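Local coordinates for protein major allergen Alt a 1 (Alternaria alternata, PDB 3V0R) that may bind host plant thaumatin-like proteins and inhibit their beta-glucanase activity, as a secreted, disulfide-linked fungal homodimer, at residues A[19-24]-A[98-103]; A[34-39]-A[82-87]; A[7-10]-A[14-17]. One frame throughout, in Å; residues are numbered along the deposited sequence. Where two conformers were deposited one is given.

Contact 1: A[19-24]-A[98-103]; sequences SEFYGR and ATLPNY. With 0FU (2,5,6-triaminopyrimidin-4-ol), chain K; 0FU (2,5,6-triaminopyrimidin-4-ol), chain M; SO4 (sulfate ion), chain B.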
loop_
_atom_site.group_PDB
_atom_site.type_symbol
_atom_site.label_atom_id
_atom_site.label_comp_id
_atom_site.label_asym_id
_atom_site.label_seq_id
_atom_site.Cartn_x
_atom_site.Cartn_y
_atom_site.Cartn_z
ATOM N N SER A 19 -1.545 18.920 7.284
ATOM C CA SER A 19 -2.119 18.607 8.596
ATOM C C SER A 19 -1.723 17.182 9.039
ATOM O O SER A 19 -1.172 16.367 8.263
ATOM C CB SER A 19 -3.664 18.700 8.589
ATOM O OG SER A 19 -4.187 17.782 7.650
ATOM N N GLU A 20 -2.030 16.898 10.300
ATOM C CA GLU A 20 -1.734 15.558 10.904
ATOM C C GLU A 20 -0.290 15.066 10.708
ATOM O O GLU A 20 0.029 13.907 10.403
ATOM C CB GLU A 20 -2.833 14.535 10.526
ATOM C CG GLU A 20 -4.323 14.999 10.425
ATOM C CD GLU A 20 -4.939 16.046 11.462
ATOM O OE1 GLU A 20 -5.715 16.811 10.899
ATOM O OE2 GLU A 20 -4.799 16.120 12.769
ATOM N N PHE A 21 0.642 15.976 10.932
ATOM C CA PHE A 21 2.037 15.598 10.962
ATOM C C PHE A 21 2.240 14.557 12.046
ATOM O O PHE A 21 1.682 14.662 13.132
ATOM C CB PHE A 21 2.928 16.816 11.328
ATOM C CG PHE A 21 4.381 16.481 11.474
ATOM C CD1 PHE A 21 5.142 16.237 10.395
ATOM C CD2 PHE A 21 4.932 16.333 12.706
ATOM C CE1 PHE A 21 6.502 15.966 10.519
ATOM C CE2 PHE A 21 6.278 16.022 12.886
ATOM C CZ PHE A 21 7.065 15.820 11.771
ATOM N N TYR A 22 3.023 13.529 11.731
ATOM C CA TYR A 22 3.458 12.518 12.704
ATOM C C TYR A 22 4.917 12.267 12.471
ATOM O O TYR A 22 5.396 12.388 11.377
ATOM C CB TYR A 22 2.682 11.191 12.526
ATOM C CG TYR A 22 3.036 10.036 13.483
ATOM C CD1 TYR A 22 2.259 9.765 14.641
ATOM C CD2 TYR A 22 4.080 9.156 13.204
ATOM C CE1 TYR A 22 2.546 8.681 15.478
ATOM C CE2 TYR A 22 4.387 8.092 14.067
ATOM C CZ TYR A 22 3.640 7.868 15.200
ATOM O OH TYR A 22 3.911 6.766 15.995
ATOM N N GLY A 23 5.617 11.865 13.514
ATOM C CA GLY A 23 6.957 11.309 13.362
ATOM C C GLY A 23 7.381 10.512 14.583
ATOM O O GLY A 23 6.873 10.737 15.673
ATOM N N ARG A 24 8.280 9.570 14.387
ATOM C CA ARG A 24 8.794 8.808 15.488
ATOM C C ARG A 24 10.320 8.920 15.481
ATOM O O ARG A 24 10.938 8.738 14.452
ATOM C CB ARG A 24 8.363 7.342 15.401
ATOM C CG ARG A 24 8.980 6.532 16.543
ATOM C CD ARG A 24 8.565 5.094 16.501
ATOM N NE ARG A 24 9.330 4.338 17.475
ATOM C CZ ARG A 24 9.768 3.120 17.297
ATOM N NH1 ARG A 24 10.494 2.525 18.239
ATOM N NH2 ARG A 24 9.409 2.422 16.233
ATOM N N ALA A 98 7.302 24.942 4.135
ATOM C CA ALA A 98 6.618 25.330 5.357
ATOM C C ALA A 98 7.319 24.856 6.589
ATOM O O ALA A 98 8.199 24.019 6.518
ATOM C CB ALA A 98 5.171 24.744 5.351
ATOM N N THR A 99 6.913 25.366 7.729
ATOM C CA THR A 99 7.259 24.851 9.028
ATOM C C THR A 99 6.060 24.029 9.485
ATOM O O THR A 99 4.908 24.490 9.357
ATOM C CB THR A 99 7.521 25.994 10.073
ATOM O OG1 THR A 99 8.687 26.761 9.689
ATOM C CG2 THR A 99 7.793 25.395 11.444
ATOM N N LEU A 100 6.312 22.845 10.041
ATOM C CA LEU A 100 5.198 21.995 10.557
ATOM C C LEU A 100 5.378 21.911 12.074
ATOM O O LEU A 100 6.107 21.092 12.575
ATOM C CB LEU A 100 5.264 20.623 9.925
ATOM C CG LEU A 100 5.356 20.506 8.435
ATOM C CD1 LEU A 100 5.202 19.074 7.972
ATOM C CD2 LEU A 100 4.279 21.358 7.713
ATOM N N PRO A 101 4.716 22.792 12.829
ATOM C CA PRO A 101 4.936 22.818 14.275
ATOM C C PRO A 101 4.438 21.520 14.871
ATOM O O PRO A 101 3.357 20.996 14.485
ATOM C CB PRO A 101 4.047 23.951 14.758
ATOM C CG PRO A 101 3.602 24.696 13.554
ATOM C CD PRO A 101 3.748 23.814 12.388
ATOM N N ASN A 102 5.227 21.000 15.792
ATOM C CA ASN A 102 4.852 19.754 16.421
ATOM C C ASN A 102 5.354 19.619 17.857
ATOM O O ASN A 102 6.222 20.395 18.290
ATOM C CB ASN A 102 5.351 18.632 15.534
ATOM C CG ASN A 102 6.858 18.581 15.451
ATOM O OD1 ASN A 102 7.482 17.971 16.285
ATOM N ND2 ASN A 102 7.447 19.301 14.509
ATOM N N TYR A 103 4.790 18.678 18.597
ATOM C CA TYR A 103 5.190 18.409 19.965
ATOM C C TYR A 103 5.593 16.949 20.103
ATOM O O TYR A 103 4.842 16.064 19.588
ATOM C CB TYR A 103 3.998 18.711 20.876
ATOM C CG TYR A 103 4.330 18.512 22.321
ATOM C CD1 TYR A 103 5.227 19.358 22.961
ATOM C CD2 TYR A 103 3.774 17.467 23.046
ATOM C CE1 TYR A 103 5.566 19.169 24.311
ATOM C CE2 TYR A 103 4.091 17.268 24.391
ATOM C CZ TYR A 103 4.987 18.122 25.007
ATOM O OH TYR A 103 5.307 17.901 26.328
HETATM C C4 0FU K . 0.202 6.160 9.792
HETATM N N3 0FU K . -0.910 6.857 9.459
HETATM C C2 0FU K . -1.296 7.895 10.245
HETATM N NAA 0FU K . -2.409 8.573 9.914
HETATM N N1 0FU K . -0.587 8.271 11.339
HETATM C C6 0FU K . 0.497 7.567 11.700
HETATM N NAB 0FU K . 1.274 7.786 12.775
HETATM C C5 0FU K . 0.893 6.533 10.924
HETATM N NAC 0FU K . 1.981 5.881 11.292
HETATM O O4 0FU K . 0.713 5.082 9.085
HETATM C C4 0FU M . 1.507 7.365 7.303
HETATM N N3 0FU M . 2.665 7.359 7.973
HETATM C C2 0FU M . 2.978 8.389 8.788
HETATM N NAA 0FU M . 4.160 8.312 9.433
HETATM N N1 0FU M . 2.134 9.448 8.969
HETATM C C6 0FU M . 0.967 9.493 8.310
HETATM N NAB 0FU M . 0.130 10.530 8.445
HETATM C C5 0FU M . 0.643 8.423 7.465
HETATM N NAC 0FU M . -0.486 8.369 6.758
HETATM O O4 0FU M . 1.111 6.363 6.476
HETATM S S SO4 B . 10.999 -1.788 17.879
HETATM O O1 SO4 B . 9.571 -2.196 18.112
HETATM O O2 SO4 B . 11.625 -1.531 19.210
HETATM O O3 SO4 B . 11.708 -2.899 17.167
HETATM O O4 SO4 B . 11.166 -0.538 17.079
#
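Phe-21 meets two residues of segment 98-103 at once, Leu-100 near one ortho carbon of its ring and Asn-102 near the other. The Phe-21 and Leu-100 side chains cross at about a right angle, and one methyl does the touching: CD1 of Leu-100 lies 3.7 Å from CD1 of Phe-21. Asn-102 comes in at the other flank, where its CB is 3.7 Å from Phe-21 CD2 and its amide carbon CG is 3.7 Å from Phe-21 CE2. The amide plane is turned 39° from the ring plane, so the two flat groups are inclined to each other rather than stacked. The amide is steadied by a bond within segment 98-103: ND2 of Asn-102 donates to the carbonyl O of Leu-100 at 3.0 Å, nearly straight (167°) and in the plane of the amide, and it has a weak second bond to Ser-80 OG. A chi1 of 65° sets the Asn-102 amide between its own backbone N and carbonyl carbon, folded back toward Leu-100.

The setting is the antiparallel beta-barrel of the AltA1 family. Strand 114-128 runs between strands 15-25 and 93-106, and backbone hydrogen bonds tie Phe-21 to Gly-118 and Gly-23 to Cys-116 on it; the contact therefore spans two strands that are not direct neighbours, at a point where 93-106 is interrupted by a short loop.

Tyr-22 points away from this core. With Glu-20 it lines a triaminopyrimidinol pocket, and its ring meets that of Tyr-22 of the second subunit, the planes steeply inclined. Further along, the extended Arg-24 forms a salt bridge through NE with Asp-113, and its NH1 makes a weak hydrogen bond of 3.3 Å to O4 of a sulfate, an atom at the edge of the guanidinium, near its plane.

Contact 2: A[34-39]-A[82-87]; sequences LGFNIK and LLLKQK. With 0FU (2,5,6-triaminopyrimidin-4-ol), chain M; 8AC (8-aminooctanoic acid), chain L.
Phe-36 and Leu-82 reach toward each other from opposite sides of the interior of an antiparallel beta-barrel, the AltA1 fold. Strands 34-39 and 82-87 are not neighbours in the sheet: their axes come no nearer than 11.2 Å and cross at -61°, and with no hydrogen bond between them the space is bridged by side chains.

The apolar contacts centre on the Phe-36 ring. CD2 of Leu-82 lies over one face, while its other methyl, CD1, comes within 3.4 Å of Phe-36 CZ. Leu-84 approaches the same ring at its edge, with CD2 4.2 Å from Phe-36 CZ. That methyl is shared, for Ile-38 meets Leu-84 tip to tip, CD1 to CD2 at 4.1 Å. Phe-73 adds an edge-to-face contact to Phe-36.

Ligand contacts occupy the two ends. At one, a triaminopyrimidinol (chain M) packs directly on the bare backbone at Gly-35, its N1 3.4 Å from CA of that residue. At the other, the extended side chain of Gln-86 turns its amide to the carboxyl end of 8-aminooctanoic acid. Gln-86 OE1 is only 2.6 Å from OAB of the ligand, whose acid group probably carries a proton, and Gln-86 NE2 donates to OAC at 3.0 Å with an N-H...O angle of 150°.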
loop_
_atom_site.group_PDB
_atom_site.type_symbol
_atom_site.label_atom_id
_atom_site.label_comp_id
_atom_site.label_asym_id
_atom_site.label_seq_id
_atom_site.Cartn_x
_atom_site.Cartn_y
_atom_site.Cartn_z
ATOM N N LEU A 34 8.009 9.304 9.313
ATOM C CA LEU A 34 7.554 10.670 9.184
ATOM C C LEU A 34 6.410 10.719 8.192
ATOM O O LEU A 34 6.464 10.047 7.151
ATOM C CB LEU A 34 8.745 11.510 8.654
ATOM C CG LEU A 34 9.030 12.951 8.929
ATOM C CD1 LEU A 34 9.110 13.309 10.371
ATOM C CD2 LEU A 34 10.419 13.234 8.332
ATOM N N GLY A 35 5.397 11.514 8.482
ATOM C CA GLY A 35 4.297 11.681 7.577
ATOM C C GLY A 35 3.377 12.838 7.867
ATOM O O GLY A 35 3.403 13.417 8.946
ATOM N N PHE A 36 2.516 13.142 6.888
ATOM C CA PHE A 36 1.580 14.250 7.012
ATOM C C PHE A 36 0.562 14.161 5.902
ATOM O O PHE A 36 0.747 13.414 4.963
ATOM C CB PHE A 36 2.315 15.617 6.969
ATOM C CG PHE A 36 3.234 15.745 5.822
ATOM C CD1 PHE A 36 4.578 15.359 5.942
ATOM C CD2 PHE A 36 2.779 16.245 4.587
ATOM C CE1 PHE A 36 5.424 15.434 4.855
ATOM C CE2 PHE A 36 3.647 16.317 3.490
ATOM C CZ PHE A 36 4.958 15.914 3.631
ATOM N N ASN A 37 -0.565 14.815 6.069
ATOM C CA ASN A 37 -1.649 14.809 5.079
ATOM C C ASN A 37 -1.542 16.071 4.252
ATOM O O ASN A 37 -1.178 17.164 4.799
ATOM C CB ASN A 37 -3.015 14.790 5.772
ATOM C CG ASN A 37 -3.332 13.445 6.444
ATOM O OD1 ASN A 37 -2.723 12.387 6.102
ATOM N ND2 ASN A 37 -4.342 13.452 7.363
ATOM N N ILE A 38 -1.825 15.964 2.971
ATOM C CA ILE A 38 -1.824 17.119 2.045
ATOM C C ILE A 38 -3.184 17.210 1.374
ATOM O O ILE A 38 -3.683 16.185 0.830
ATOM C CB ILE A 38 -0.809 16.927 0.955
ATOM C CG1 ILE A 38 0.600 16.773 1.537
ATOM C CG2 ILE A 38 -0.890 18.067 -0.090
ATOM C CD1 ILE A 38 1.653 16.682 0.448
ATOM N N LYS A 39 -3.801 18.367 1.407
ATOM C CA LYS A 39 -5.139 18.557 0.838
ATOM C C LYS A 39 -5.246 19.814 0.010
ATOM O O LYS A 39 -4.774 20.879 0.435
ATOM C CB LYS A 39 -6.167 18.586 1.979
ATOM C CG LYS A 39 -7.605 18.503 1.529
ATOM C CD LYS A 39 -8.609 18.559 2.668
ATOM C CE LYS A 39 -9.963 18.005 2.224
ATOM N NZ LYS A 39 -10.484 18.686 1.014
ATOM N N LEU A 82 9.571 21.608 5.995
ATOM C CA LEU A 82 9.170 20.766 4.895
ATOM C C LEU A 82 9.433 21.430 3.551
ATOM O O LEU A 82 9.155 22.606 3.393
ATOM C CB LEU A 82 7.654 20.534 4.978
ATOM C CG LEU A 82 6.995 19.785 3.828
ATOM C CD1 LEU A 82 7.391 18.327 3.770
ATOM C CD2 LEU A 82 5.467 19.847 3.874
ATOM N N LEU A 83 9.889 20.648 2.587
ATOM C CA LEU A 83 10.024 21.063 1.198
ATOM C C LEU A 83 9.329 20.018 0.320
ATOM O O LEU A 83 9.499 18.840 0.501
ATOM C CB LEU A 83 11.513 21.095 0.846
ATOM C CG LEU A 83 11.909 21.297 -0.593
ATOM C CD1 LEU A 83 11.431 22.612 -1.113
ATOM C CD2 LEU A 83 13.453 21.202 -0.815
ATOM N N LEU A 84 8.455 20.487 -0.557
ATOM C CA LEU A 84 7.770 19.639 -1.551
ATOM C C LEU A 84 8.248 19.986 -2.937
ATOM O O LEU A 84 8.564 21.134 -3.202
ATOM C CB LEU A 84 6.264 19.868 -1.475
ATOM C CG LEU A 84 5.543 19.546 -0.181
ATOM C CD1 LEU A 84 4.082 20.053 -0.207
ATOM C CD2 LEU A 84 5.561 18.005 0.010
ATOM N N LYS A 85 8.237 19.024 -3.851
ATOM C CA LYS A 85 8.556 19.241 -5.207
ATOM C C LYS A 85 7.624 18.475 -6.112
ATOM O O LYS A 85 7.347 17.299 -5.869
ATOM C CB LYS A 85 9.971 18.789 -5.455
ATOM C CG LYS A 85 10.399 18.880 -6.882
ATOM C CD LYS A 85 11.834 18.440 -7.112
ATOM C CE LYS A 85 12.003 16.944 -6.952
ATOM N NZ LYS A 85 13.383 16.486 -7.345
ATOM N N GLN A 86 7.147 19.131 -7.154
ATOM C CA GLN A 86 6.250 18.537 -8.145
ATOM C C GLN A 86 6.804 18.890 -9.556
ATOM O O GLN A 86 6.802 20.067 -9.967
ATOM C CB GLN A 86 4.842 19.192 -7.981
ATOM C CG GLN A 86 3.725 18.524 -8.822
ATOM C CD GLN A 86 2.431 19.286 -8.887
ATOM O OE1 GLN A 86 2.279 20.397 -8.349
ATOM N NE2 GLN A 86 1.473 18.724 -9.609
ATOM N N LYS A 87 7.248 17.894 -10.284
ATOM C CA LYS A 87 7.685 18.129 -11.632
ATOM C C LYS A 87 6.527 17.895 -12.628
ATOM O O LYS A 87 6.194 16.726 -12.976
ATOM C CB LYS A 87 8.846 17.194 -11.953
ATOM C CG LYS A 87 9.411 17.422 -13.342
ATOM C CD LYS A 87 10.713 16.667 -13.575
ATOM C CE LYS A 87 11.310 17.027 -14.924
ATOM N NZ LYS A 87 12.643 16.377 -15.091
HETATM C C4 0FU M . 1.507 7.365 7.303
HETATM N N3 0FU M . 2.665 7.359 7.973
HETATM C C2 0FU M . 2.978 8.389 8.788
HETATM N NAA 0FU M . 4.160 8.312 9.433
HETATM N N1 0FU M . 2.134 9.448 8.969
HETATM C C6 0FU M . 0.967 9.493 8.310
HETATM N NAB 0FU M . 0.130 10.530 8.445
HETATM C C5 0FU M . 0.643 8.423 7.465
HETATM N NAC 0FU M . -0.486 8.369 6.758
HETATM O O4 0FU M . 1.111 6.363 6.476
HETATM N NAA 8AC L . -6.713 26.921 -14.279
HETATM O OAB 8AC L . 0.207 22.022 -8.595
HETATM O OAC 8AC L . -1.016 20.303 -8.955
HETATM C CAD 8AC L . -6.194 25.681 -13.684
HETATM C CAE 8AC L . -5.620 26.002 -12.322
HETATM C CAF 8AC L . -5.629 24.799 -11.399
HETATM C CAG 8AC L . -4.200 24.243 -11.349
HETATM C CAH 8AC L . -3.881 23.658 -10.021
HETATM C CAI 8AC L . -2.572 22.823 -10.132
HETATM C CAJ 8AC L . -2.049 22.505 -8.751
HETATM C CAK 8AC L . -0.870 21.511 -8.799
#

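Contact 3: A[7-10]-A[14-17]; sequences PVTT and YVWK. With 8AC (8-aminooctanoic acid), chain L; 0FU (2,5,6-triaminopyrimidin-4-ol), chain J; SO4 (sulfate ion), chain E; SO4 (sulfate ion), chain C.
Thr-10 and Val-15 bring the two backbones to their nearest approach, with CA atoms 6.8 Å apart. Segment 7-10 has no regular structure, whereas segment 14-17 enters strand 15-25 at Val-15. No hydrogen bond joins the two.

The side chain of Val-15 points toward the loop and makes the contact with both of its methyls. CG1 lies 3.6 Å from the carbonyl O of Thr-9 and also touches the carbonyl carbon of Thr-10, so one methyl rests on the loop backbone. CG2 meets CG2 of Thr-9 at 4.1 Å, the two side chains crossing at about a right angle. Val-15, with chi1 at 180°, has CG1 anti to its backbone N, which directs this branch to the loop carbonyl while the other branch meets the threonine methyl.

The contact thus lays the N-terminal loop, just beyond Cys-6 of the interchain disulfide, against the first strand of the antiparallel beta-barrel. The residues beside Val-15 face other surroundings. Trp-16 points away from the loop, and the edge of its ring faces OAC of 8-aminooctanoic acid, with CZ2 as the nearest atom. Tyr-14, just before the strand, lays one ring face against the ligand's alkyl chain near CAH, and its hydroxyl O comes 3.3 Å from N1 of a triaminopyrimidinol (chain J).

A sulfate, probably from the crystallisation liquor, sits on the loop: the backbone N of Thr-10 donates to its O1 at 2.8 Å, and the amide of Glu-11 also binds it. The Lys-17 chain bends at chi3, 90°, and its end leads away from the loop, carrying NZ to a second sulfate, 3.1 Å from its O1. The same NZ is hydrogen-bonded to Asn-109 OD1 of the second subunit.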
loop_
_atom_site.group_PDB
_atom_site.type_symbol
_atom_site.label_atom_id
_atom_site.label_comp_id
_atom_site.label_asym_id
_atom_site.label_seq_id
_atom_site.Cartn_x
_atom_site.Cartn_y
_atom_site.Cartn_z
ATOM N N PRO A 7 -1.690 36.176 8.981
ATOM C CA PRO A 7 -0.734 36.445 7.899
ATOM C C PRO A 7 -0.356 35.156 7.183
ATOM O O PRO A 7 0.787 34.741 7.175
ATOM C CB PRO A 7 0.474 37.041 8.640
ATOM C CG PRO A 7 0.380 36.480 10.003
ATOM C CD PRO A 7 -1.076 36.354 10.306
ATOM N N VAL A 8 -1.353 34.534 6.598
ATOM C CA VAL A 8 -1.245 33.287 5.878
ATOM C C VAL A 8 -2.400 33.186 4.864
ATOM O O VAL A 8 -3.527 33.561 5.168
ATOM C CB VAL A 8 -1.243 32.098 6.890
ATOM C CG1 VAL A 8 -2.516 32.073 7.709
ATOM C CG2 VAL A 8 -1.069 30.785 6.176
ATOM N N THR A 9 -2.097 32.698 3.663
ATOM C CA THR A 9 -3.107 32.483 2.611
ATOM C C THR A 9 -3.591 31.024 2.751
ATOM O O THR A 9 -2.766 30.103 2.804
ATOM C CB THR A 9 -2.477 32.732 1.232
ATOM O OG1 THR A 9 -2.163 34.132 1.142
ATOM C CG2 THR A 9 -3.411 32.361 0.125
ATOM N N THR A 10 -4.885 30.839 2.905
ATOM C CA THR A 10 -5.399 29.495 3.164
ATOM C C THR A 10 -6.205 28.899 2.004
ATOM O O THR A 10 -6.723 27.766 2.104
ATOM C CB THR A 10 -6.258 29.482 4.443
ATOM O OG1 THR A 10 -7.370 30.359 4.270
ATOM C CG2 THR A 10 -5.439 29.999 5.659
ATOM N N TYR A 14 -2.910 27.021 -6.045
ATOM C CA TYR A 14 -1.540 26.553 -5.790
ATOM C C TYR A 14 -1.213 26.538 -4.299
ATOM O O TYR A 14 -0.049 26.491 -3.902
ATOM C CB TYR A 14 -0.565 27.436 -6.577
ATOM C CG TYR A 14 -0.754 27.218 -8.068
ATOM C CD1 TYR A 14 -1.501 28.083 -8.806
ATOM C CD2 TYR A 14 -0.218 26.098 -8.686
ATOM C CE1 TYR A 14 -1.719 27.881 -10.175
ATOM C CE2 TYR A 14 -0.416 25.898 -10.050
ATOM C CZ TYR A 14 -1.183 26.763 -10.741
ATOM O OH TYR A 14 -1.393 26.559 -12.086
ATOM N N VAL A 15 -2.258 26.559 -3.483
ATOM C CA VAL A 15 -2.155 26.509 -2.027
ATOM C C VAL A 15 -2.792 25.252 -1.461
ATOM O O VAL A 15 -3.975 24.935 -1.746
ATOM C CB VAL A 15 -2.830 27.765 -1.428
ATOM C CG1 VAL A 15 -2.731 27.721 0.118
ATOM C CG2 VAL A 15 -2.156 29.030 -1.975
ATOM N N TRP A 16 -1.999 24.476 -0.730
ATOM C CA TRP A 16 -2.421 23.219 -0.127
ATOM C C TRP A 16 -2.311 23.279 1.356
ATOM O O TRP A 16 -1.433 24.001 1.876
ATOM C CB TRP A 16 -1.610 22.059 -0.657
ATOM C CG TRP A 16 -1.752 21.750 -2.111
ATOM C CD1 TRP A 16 -2.690 22.212 -2.998
ATOM C CD2 TRP A 16 -0.897 20.855 -2.911
ATOM N NE1 TRP A 16 -2.486 21.669 -4.237
ATOM C CE2 TRP A 16 -1.413 20.846 -4.215
ATOM C CE3 TRP A 16 0.232 20.112 -2.629
ATOM C CZ2 TRP A 16 -0.835 20.103 -5.236
ATOM C CZ3 TRP A 16 0.788 19.354 -3.634
ATOM C CH2 TRP A 16 0.291 19.397 -4.931
ATOM N N LYS A 17 -3.136 22.499 2.073
ATOM C CA LYS A 17 -3.121 22.474 3.537
ATOM C C LYS A 17 -2.372 21.245 3.963
ATOM O O LYS A 17 -2.604 20.161 3.389
ATOM C CB LYS A 17 -4.562 22.346 4.017
ATOM C CG LYS A 17 -4.699 22.327 5.531
ATOM C CD LYS A 17 -6.186 22.297 5.915
ATOM C CE LYS A 17 -6.640 20.849 6.029
ATOM N NZ LYS A 17 -8.044 20.731 6.568
HETATM N NAA 8AC L . -6.713 26.921 -14.279
HETATM O OAB 8AC L . 0.207 22.022 -8.595
HETATM O OAC 8AC L . -1.016 20.303 -8.955
HETATM C CAD 8AC L . -6.194 25.681 -13.684
HETATM C CAE 8AC L . -5.620 26.002 -12.322
HETATM C CAF 8AC L . -5.629 24.799 -11.399
HETATM C CAG 8AC L . -4.200 24.243 -11.349
HETATM C CAH 8AC L . -3.881 23.658 -10.021
HETATM C CAI 8AC L . -2.572 22.823 -10.132
HETATM C CAJ 8AC L . -2.049 22.505 -8.751
HETATM C CAK 8AC L . -0.870 21.511 -8.799
HETATM C C4 0FU J . -2.861 22.185 -14.230
HETATM N N3 0FU J . -3.179 23.284 -14.965
HETATM C C2 0FU J . -2.325 24.335 -15.101
HETATM N NAA 0FU J . -2.701 25.389 -15.842
HETATM N N1 0FU J . -1.110 24.338 -14.512
HETATM C C6 0FU J . -0.739 23.261 -13.760
HETATM N NAB 0FU J . 0.438 23.249 -13.180
HETATM C C5 0FU J . -1.607 22.145 -13.594
HETATM N NAC 0FU J . -1.278 21.050 -12.861
HETATM O O4 0FU J . -3.709 21.110 -14.066
HETATM S S SO4 E . -6.960 33.329 2.460
HETATM O O1 SO4 E . -6.073 32.835 1.406
HETATM O O2 SO4 E . -6.874 34.790 2.737
HETATM O O3 SO4 E . -8.315 32.981 1.929
HETATM O O4 SO4 E . -6.753 32.732 3.799
HETATM S S SO4 C . -9.807 17.368 6.784
HETATM O O1 SO4 C . -8.385 17.691 6.418
HETATM O O2 SO4 C . -10.328 18.485 7.627
HETATM O O3 SO4 C . -10.611 17.236 5.527
HETATM O O4 SO4 C . -9.974 16.117 7.581
#

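Strand 15-25 serves both contact 1 and contact 3, whose centres lie 16 Å apart, and strand 33-40 pairs beside it to bring in contact 2. Between contacts 1 and 2, 11 Å apart, the backbone pairs Ser-19 O with Asn-37 N and Tyr-22 N with Gly-35 O, each at 2.8 Å, while Phe-21 CZ packs on Leu-34 CD1; both contacts border the triaminopyrimidinol of chain M. Contacts 2 and 3, 14 Å apart, are joined by Lys-39 O and Lys-17 N, again at 2.8 Å, and by Ile-38 CG2 against Trp-16 CE3. They share the 8-aminooctanoic acid pocket, where Trp-16 and Tyr-14 accompany Gln-86.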